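Local coordinates for SusD/RagB family nutrient-binding outer membrane lipoprotein (Bacteroides vulgatus, PDB 4F7A) that probably binds glycans, perhaps mucin O-glycans, at the outer membrane as a SusD-like lipoprotein with a TPR-like fold, at residues Q50-S58 with F68-L77. Residues are numbered along the deposited sequence; the frame is centred on the assembly and turned at random.
Sequences QNLNHDMFS and FSDKNTVYAL
Asn72 reaches from the loop 68-77 into the break between helices 44-51 and 54-57, where its amide meets Leu52 and Asn53. Its CB lies 3.5 Å from CE of Met56, a selenomethionine. With CG beside the backbone N, the amide is directed at the inter-helix turn, where ND2 donates to Leu52 O at 2.9 Å. The N-H...O angle of 152° supports a real bond, although the donor sits 36° above the carbonyl plane and so not on a lone pair. ND2 also comes within 2.8 Å of Asn53 OD1, the two amide planes being well away from parallel; Asn53 ND2 is hydrogen-bonded to Trp81 O. OD1 of Asn72 accepts from the backbone N of Glu78, so both ends of its amide are engaged and its flip is fixed. Were Asn72 replaced by an alanine, Leu52 O would probably lose this donor and the loop its amide link to the corner. Van der Waals contacts surround this bond. The bend at chi3 (53°) turns Met56 CE toward Asn72 CB, while SE lies 3.6 Å from CB of Thr73, whose OG1 is hydrogen-bonded to His62 NE2 and Gly301 N. Asn72 O lies at the edge of the Phe57 ring, near its plane, 3.6 Å from CE1; Phe57 CZ meets Leu77 CD2 at 3.9 Å. Leu52 CD2 touches Phe68 at the other end. The evidence thus describes a buried loop-to-helix junction, in which an asparagine amide ties the irregular segment before helix 79-82 to the inter-helix corner of the largely helical SusD-like fold.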
loop_
_atom_site.group_PDB
_atom_site.type_symbol
_atom_site.label_atom_id
_atom_site.label_comp_id
_atom_site.label_asym_id
_atom_site.label_seq_id
_atom_site.Cartn_x
_atom_site.Cartn_y
_atom_site.Cartn_z
ATOM N N GLN A 50 -5.892 0.577 -8.921
ATOM C CA GLN A 50 -4.800 1.186 -8.202
ATOM C C GLN A 50 -3.915 2.161 -8.978
ATOM O O GLN A 50 -3.463 3.159 -8.404
ATOM C CB GLN A 50 -3.979 0.028 -7.622
ATOM C CG GLN A 50 -2.612 0.305 -7.224
ATOM C CD GLN A 50 -2.054 -0.722 -6.234
ATOM O OE1 GLN A 50 -2.650 -1.789 -5.948
ATOM N NE2 GLN A 50 -0.898 -0.405 -5.733
ATOM N N ASN A 51 -3.591 1.873 -10.239
ATOM C CA ASN A 51 -2.525 2.636 -10.889
ATOM C C ASN A 51 -2.883 4.093 -11.134
ATOM O O ASN A 51 -2.040 4.986 -10.942
ATOM C CB ASN A 51 -2.059 1.990 -12.195
ATOM C CG ASN A 51 -0.714 2.512 -12.649
ATOM O OD1 ASN A 51 -0.587 2.990 -13.773
ATOM N ND2 ASN A 51 0.320 2.430 -11.762
ATOM N N LEU A 52 -4.129 4.346 -11.524
ATOM C CA LEU A 52 -4.577 5.722 -11.746
ATOM C C LEU A 52 -5.118 6.428 -10.489
ATOM O O LEU A 52 -5.588 7.573 -10.565
ATOM C CB LEU A 52 -5.598 5.780 -12.859
ATOM C CG LEU A 52 -5.094 5.512 -14.270
ATOM C CD1 LEU A 52 -6.286 5.264 -15.188
ATOM C CD2 LEU A 52 -4.223 6.668 -14.811
ATOM N N ASN A 53 -5.059 5.753 -9.345
ATOM C CA ASN A 53 -5.405 6.346 -8.063
ATOM C C ASN A 53 -4.186 6.321 -7.117
ATOM O O ASN A 53 -3.310 7.178 -7.179
ATOM C CB ASN A 53 -6.603 5.591 -7.471
ATOM C CG ASN A 53 -7.822 5.703 -8.323
ATOM O OD1 ASN A 53 -8.463 6.758 -8.366
ATOM N ND2 ASN A 53 -8.169 4.628 -8.992
ATOM N N HIS A 54 -4.099 5.292 -6.299
ATOM C CA HIS A 54 -3.101 5.220 -5.236
ATOM C C HIS A 54 -1.673 5.376 -5.730
ATOM O O HIS A 54 -0.867 5.993 -5.065
ATOM C CB HIS A 54 -3.212 3.883 -4.505
ATOM C CG HIS A 54 -4.614 3.517 -4.143
ATOM N ND1 HIS A 54 -5.582 3.260 -5.091
ATOM C CD2 HIS A 54 -5.197 3.300 -2.939
ATOM C CE1 HIS A 54 -6.713 2.936 -4.484
ATOM N NE2 HIS A 54 -6.506 2.959 -3.177
ATOM N N ASP A 55 -1.350 4.759 -6.856
ATOM C CA ASP A 55 0.032 4.751 -7.348
ATOM C C ASP A 55 0.469 6.151 -7.763
ATOM O O ASP A 55 1.658 6.472 -7.704
ATOM C CB ASP A 55 0.181 3.790 -8.531
ATOM C CG ASP A 55 0.240 2.315 -8.110
ATOM O OD1 ASP A 55 0.251 2.015 -6.889
ATOM O OD2 ASP A 55 0.278 1.455 -9.018
HETATM N N MSE A 56 -0.487 6.961 -8.212
HETATM C CA MSE A 56 -0.205 8.342 -8.535
HETATM C C MSE A 56 -0.216 9.202 -7.270
HETATM O O MSE A 56 0.707 10.011 -7.048
HETATM C CB MSE A 56 -1.212 8.882 -9.553
HETATM C CG MSE A 56 -0.981 10.362 -9.817
HETATM SE SE MSE A 56 -2.054 11.086 -11.240
HETATM C CE MSE A 56 -3.718 10.530 -10.653
ATOM N N PHE A 57 -1.241 9.036 -6.425
ATOM C CA PHE A 57 -1.358 9.872 -5.243
ATOM C C PHE A 57 -0.233 9.630 -4.254
ATOM O O PHE A 57 0.192 10.557 -3.554
ATOM C CB PHE A 57 -2.732 9.744 -4.586
ATOM C CG PHE A 57 -3.885 10.176 -5.486
ATOM C CD1 PHE A 57 -3.826 11.358 -6.206
ATOM C CD2 PHE A 57 -5.015 9.391 -5.604
ATOM C CE1 PHE A 57 -4.874 11.732 -7.018
ATOM C CE2 PHE A 57 -6.080 9.776 -6.409
ATOM C CZ PHE A 57 -6.006 10.937 -7.112
ATOM N N SER A 58 0.307 8.414 -4.259
ATOM C CA SER A 58 1.509 8.115 -3.486
ATOM C C SER A 58 2.775 8.914 -3.874
ATOM O O SER A 58 3.743 8.986 -3.082
ATOM C CB SER A 58 1.839 6.626 -3.616
ATOM O OG SER A 58 2.377 6.317 -4.893
ATOM N N PHE A 68 -5.783 12.069 -19.903
ATOM C CA PHE A 68 -6.092 11.843 -18.488
ATOM C C PHE A 68 -5.809 13.029 -17.572
ATOM O O PHE A 68 -6.159 12.975 -16.385
ATOM C CB PHE A 68 -5.293 10.636 -17.960
ATOM C CG PHE A 68 -5.644 9.313 -18.633
ATOM C CD1 PHE A 68 -6.864 9.119 -19.296
ATOM C CD2 PHE A 68 -4.757 8.247 -18.573
ATOM C CE1 PHE A 68 -7.170 7.888 -19.886
ATOM C CE2 PHE A 68 -5.068 7.018 -19.154
ATOM C CZ PHE A 68 -6.268 6.832 -19.801
ATOM N N SER A 69 -5.204 14.089 -18.105
ATOM C CA SER A 69 -4.635 15.146 -17.264
ATOM C C SER A 69 -5.665 16.191 -16.839
ATOM O O SER A 69 -5.310 17.218 -16.241
ATOM C CB SER A 69 -3.450 15.807 -17.965
ATOM O OG SER A 69 -2.349 14.931 -18.014
ATOM N N ASP A 70 -6.928 15.948 -17.176
ATOM C CA ASP A 70 -8.030 16.781 -16.696
ATOM C C ASP A 70 -8.887 15.992 -15.688
ATOM O O ASP A 70 -9.972 16.418 -15.291
ATOM C CB ASP A 70 -8.884 17.329 -17.856
ATOM C CG ASP A 70 -9.487 16.242 -18.743
ATOM O OD1 ASP A 70 -9.236 15.039 -18.536
ATOM O OD2 ASP A 70 -10.221 16.612 -19.666
ATOM N N LYS A 71 -8.354 14.869 -15.242
ATOM C CA LYS A 71 -9.062 14.013 -14.294
ATOM C C LYS A 71 -8.339 13.909 -12.938
ATOM O O LYS A 71 -8.137 14.942 -12.272
ATOM C CB LYS A 71 -9.353 12.659 -14.960
ATOM C CG LYS A 71 -10.209 12.800 -16.249
ATOM C CD LYS A 71 -10.397 11.470 -16.982
ATOM C CE LYS A 71 -11.286 11.638 -18.199
ATOM N NZ LYS A 71 -10.703 12.543 -19.213
ATOM N N ASN A 72 -7.961 12.701 -12.511
ATOM C CA ASN A 72 -7.495 12.472 -11.146
ATOM C C ASN A 72 -6.283 13.324 -10.788
ATOM O O ASN A 72 -6.176 13.791 -9.658
ATOM C CB ASN A 72 -7.167 10.993 -10.905
ATOM C CG ASN A 72 -8.384 10.165 -10.551
ATOM O OD1 ASN A 72 -9.508 10.612 -10.722
ATOM N ND2 ASN A 72 -8.158 8.929 -10.061
ATOM N N THR A 73 -5.370 13.504 -11.746
ATOM C CA THR A 73 -4.143 14.225 -11.472
ATOM C C THR A 73 -4.396 15.651 -10.968
ATOM O O THR A 73 -3.625 16.156 -10.142
ATOM C CB THR A 73 -3.172 14.199 -12.693
ATOM O OG1 THR A 73 -1.877 14.664 -12.278
ATOM C CG2 THR A 73 -3.694 15.037 -13.884
ATOM N N VAL A 74 -5.463 16.285 -11.454
ATOM C CA VAL A 74 -5.852 17.650 -11.008
ATOM C C VAL A 74 -7.018 17.600 -10.027
ATOM O O VAL A 74 -7.732 18.590 -9.815
ATOM C CB VAL A 74 -6.182 18.593 -12.184
ATOM C CG1 VAL A 74 -4.941 18.935 -12.985
ATOM C CG2 VAL A 74 -7.332 18.005 -13.118
ATOM N N TYR A 75 -7.184 16.454 -9.377
ATOM C CA TYR A 75 -8.219 16.273 -8.365
ATOM C C TYR A 75 -9.649 16.437 -8.906
ATOM O O TYR A 75 -10.561 16.713 -8.124
ATOM C CB TYR A 75 -8.028 17.190 -7.143
ATOM C CG TYR A 75 -6.846 16.912 -6.228
ATOM C CD1 TYR A 75 -6.193 15.673 -6.198
ATOM C CD2 TYR A 75 -6.413 17.887 -5.356
ATOM C CE1 TYR A 75 -5.141 15.437 -5.321
ATOM C CE2 TYR A 75 -5.355 17.661 -4.483
ATOM C CZ TYR A 75 -4.729 16.447 -4.470
ATOM O OH TYR A 75 -3.696 16.264 -3.590
ATOM N N ALA A 76 -9.840 16.287 -10.219
ATOM C CA ALA A 76 -11.188 16.184 -10.800
ATOM C C ALA A 76 -11.462 14.684 -10.883
ATOM O O ALA A 76 -11.235 14.041 -11.896
ATOM C CB ALA A 76 -11.247 16.851 -12.175
ATOM N N LEU A 77 -11.882 14.112 -9.766
ATOM C CA LEU A 77 -11.827 12.672 -9.631
ATOM C C LEU A 77 -12.821 12.005 -10.583
ATOM O O LEU A 77 -13.974 12.395 -10.658
ATOM C CB LEU A 77 -12.102 12.246 -8.190
ATOM C CG LEU A 77 -11.120 12.741 -7.121
ATOM C CD1 LEU A 77 -11.451 12.146 -5.789
ATOM C CD2 LEU A 77 -9.663 12.375 -7.471
#